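Local coordinates for protein transcriptional regulator (Rhodococcus jostii, PDB 5CYV) that acts as a MarR-family transcriptional regulator that binds p-coumaroyl-CoA and probably controls genes of p-hydroxycinnamate metabolism by binding DNA, at residues L43-E48 with R56-T61. Sequence-based numbering, arbitrary orientation.
Sequences LVLACE and RGVAAT
Thr-61, whose methyl meets Leu-45 across the contact, is tied back into its own helix at the carbonyl oxygen of Gly-57: Thr-61 N donates to Gly-57 O at 3.0 Å. Thr-61 OG1 also lies 3.1 Å from Gly-57 O, a possible second hydrogen bond to the same oxygen. With OG1 beside the backbone N (chi1 -62°), CG2 stands anti to that nitrogen and is presented to the facing helix. The side chains of Leu-45 and Thr-61 reach toward each other and meet tip to tip, Leu-45 CD2 coming within 4.0 Å of Thr-61 CG2. The other branch of Leu-45 touches both Thr-61 and Val-58: CD1 is 4.0 Å from Thr-61 CB and 4.1 Å from Val-58 CG1, so it spans residues one helical turn apart. No hydrogen bond crosses between 43-48 and 56-61; the contact is apolar and small, burying 141 Å² in all. Between 43-48 and 56-61 the backbones come nearest at Leu-45 and Val-58, whose CA atoms are 6.7 Å apart. Val-53 and Ile-69 of the adjoining loops also pack on Val-58. Leu-7 of the second subunit rests on Leu-45, while Phe-13 of the second subunit touches Thr-61, and NE of Arg-17 of the second subunit hydrogen-bonds to Thr-61 O, bringing the contact up to the dimer interface. Joining helix 37-47 to helix 55-62, which precedes the probable recognition helix 70-78, this apolar packing belongs to the core of the winged helix-turn-helix domain of MarR regulators.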
ATOM      1  N   LEU B  43       4.189  10.951 -14.171  1.00 15.26           N
ATOM      2  CA  LEU B  43       3.603  12.089 -14.904  1.00 15.27           C
ATOM      3  C   LEU B  43       3.288  13.242 -13.931  1.00 17.35           C
ATOM      4  O   LEU B  43       3.601  14.428 -14.202  1.00 17.26           O
ATOM      5  CB  LEU B  43       2.379  11.613 -15.689  1.00 16.40           C
ATOM      6  CG  LEU B  43       1.709  12.767 -16.447  1.00 17.15           C
ATOM      7  CD1 LEU B  43       2.677  13.398 -17.462  1.00 18.37           C
ATOM      8  CD2 LEU B  43       0.483  12.229 -17.196  1.00 19.68           C
ATOM      9  N   VAL B  44       2.671  12.921 -12.781  1.00 15.62           N
ATOM     10  CA  VAL B  44       2.329  13.940 -11.809  1.00 18.06           C
ATOM     11  C   VAL B  44       3.598  14.630 -11.324  1.00 16.92           C
ATOM     12  O   VAL B  44       3.682  15.877 -11.245  1.00 18.21           O
ATOM     13  CB  VAL B  44       1.594  13.312 -10.666  1.00 18.23           C
ATOM     14  CG1 VAL B  44       1.546  14.271  -9.455  1.00 21.76           C
ATOM     15  CG2 VAL B  44       0.188  12.968 -11.146  1.00 19.18           C
ATOM     16  N   LEU B  45       4.629  13.829 -11.048  1.00 15.98           N
ATOM     17  CA  LEU B  45       5.853  14.431 -10.489  1.00 16.97           C
ATOM     18  C   LEU B  45       6.569  15.294 -11.524  1.00 18.52           C
ATOM     19  O   LEU B  45       7.139  16.338 -11.167  1.00 21.64           O
ATOM     20  CB  LEU B  45       6.796  13.334  -9.936  1.00 17.26           C
ATOM     21  CG  LEU B  45       6.230  12.658  -8.683  1.00 17.94           C
ATOM     22  CD1 LEU B  45       7.001  11.373  -8.397  1.00 17.94           C
ATOM     23  CD2 LEU B  45       6.284  13.541  -7.461  1.00 20.57           C
ATOM     24  N   ALA B  46       6.485  14.934 -12.783  1.00 17.48           N
ATOM     25  CA  ALA B  46       7.058  15.776 -13.829  1.00 18.14           C
ATOM     26  C   ALA B  46       6.288  17.087 -13.943  1.00 22.28           C
ATOM     27  O   ALA B  46       6.891  18.141 -14.117  1.00 21.60           O
ATOM     28  CB  ALA B  46       7.065  15.040 -15.160  1.00 19.15           C
ATOM     29  N   CYS B  47       4.955  16.983 -13.863  1.00 18.26           N
ATOM     30  CA  CYS B  47       4.137  18.202 -14.059  1.00 19.86           C
ATOM     31  C   CYS B  47       4.346  19.218 -12.929  1.00 22.10           C
ATOM     32  O   CYS B  47       4.096  20.413 -13.110  1.00 23.47           O
ATOM     33  CB  CYS B  47       2.662  17.835 -14.189  1.00 19.84           C
ATOM     34  SG  CYS B  47       2.276  17.048 -15.786  1.00 21.40           S
ATOM     35  N   GLU B  48       4.730  18.731 -11.739  1.00 20.23           N
ATOM     36  CA  GLU B  48       4.903  19.635 -10.607  1.00 21.69           C
ATOM     37  C   GLU B  48       6.028  20.649 -10.816  1.00 25.25           C
ATOM     38  O   GLU B  48       6.088  21.613 -10.076  1.00 26.48           O
ATOM     39  CB  GLU B  48       5.175  18.862  -9.321  1.00 22.63           C
ATOM     40  CG  GLU B  48       3.927  18.135  -8.863  1.00 23.72           C
ATOM     41  CD  GLU B  48       4.167  17.198  -7.658  1.00 27.20           C
ATOM     42  OE1 GLU B  48       5.316  17.130  -7.135  1.00 25.65           O
ATOM     43  OE2 GLU B  48       3.149  16.555  -7.242  1.00 23.64           O
ATOM     44  N   ARG B  56      16.226  10.654 -10.386  1.00 23.67           N
ATOM     45  CA  ARG B  56      16.547  10.236  -9.019  1.00 23.39           C
ATOM     46  C   ARG B  56      15.536  10.767  -8.036  1.00 22.63           C
ATOM     47  O   ARG B  56      15.176  10.053  -7.106  1.00 23.83           O
ATOM     48  CB  ARG B  56      17.950  10.684  -8.644  1.00 23.79           C
ATOM     49  CG  ARG B  56      18.997   9.834  -9.369  1.00 42.65           C
ATOM     50  CD  ARG B  56      20.406  10.372  -9.103  1.00 57.88           C
ATOM     51  NE  ARG B  56      21.451   9.795  -9.955  1.00 61.21           N
ATOM     52  CZ  ARG B  56      22.225   8.767  -9.611  1.00 72.03           C
ATOM     53  NH1 ARG B  56      22.073   8.189  -8.426  1.00 73.81           N
ATOM     54  NH2 ARG B  56      23.164   8.321 -10.445  1.00 74.32           N
ATOM     55  N   GLY B  57      15.050  11.983  -8.250  1.00 23.17           N
ATOM     56  CA  GLY B  57      13.988  12.568  -7.442  1.00 22.35           C
ATOM     57  C   GLY B  57      12.691  11.782  -7.547  1.00 21.76           C
ATOM     58  O   GLY B  57      11.977  11.574  -6.523  1.00 22.04           O
ATOM     59  N   VAL B  58      12.345  11.405  -8.766  1.00 20.06           N
ATOM     60  CA  VAL B  58      11.151  10.610  -8.946  1.00 18.33           C
ATOM     61  C   VAL B  58      11.246   9.285  -8.201  1.00 20.37           C
ATOM     62  O   VAL B  58      10.296   8.879  -7.468  1.00 19.29           O
ATOM     63  CB  VAL B  58      10.946  10.342 -10.446  1.00 19.66           C
ATOM     64  CG1 VAL B  58       9.789   9.341 -10.654  1.00 24.08           C
ATOM     65  CG2 VAL B  58      10.614  11.654 -11.109  1.00 23.06           C
ATOM     66  N   ALA B  59      12.397   8.630  -8.367  1.00 19.94           N
ATOM     67  CA  ALA B  59      12.626   7.337  -7.734  1.00 20.81           C
ATOM     68  C   ALA B  59      12.512   7.421  -6.222  1.00 22.06           C
ATOM     69  O   ALA B  59      11.862   6.588  -5.598  1.00 22.73           O
ATOM     70  CB  ALA B  59      14.031   6.794  -8.131  1.00 24.41           C
ATOM     71  N   ALA B  60      13.096   8.458  -5.633  1.00 22.61           N
ATOM     72  CA  ALA B  60      13.132   8.640  -4.184  1.00 22.86           C
ATOM     73  C   ALA B  60      11.705   8.893  -3.694  1.00 21.57           C
ATOM     74  O   ALA B  60      11.290   8.339  -2.655  1.00 21.51           O
ATOM     75  CB  ALA B  60      14.040   9.806  -3.819  1.00 24.48           C
ATOM     76  N   THR B  61      10.942   9.683  -4.451  1.00 19.72           N
ATOM     77  CA  THR B  61       9.558   9.943  -4.005  1.00 18.91           C
ATOM     78  C   THR B  61       8.715   8.679  -4.044  1.00 19.26           C
ATOM     79  O   THR B  61       7.924   8.426  -3.138  1.00 20.12           O
ATOM     80  CB  THR B  61       8.894  11.040  -4.856  1.00 22.13           C
ATOM     81  OG1 THR B  61       9.616  12.263  -4.693  1.00 23.73           O
ATOM     82  CG2 THR B  61       7.441  11.278  -4.433  1.00 22.00           C
TER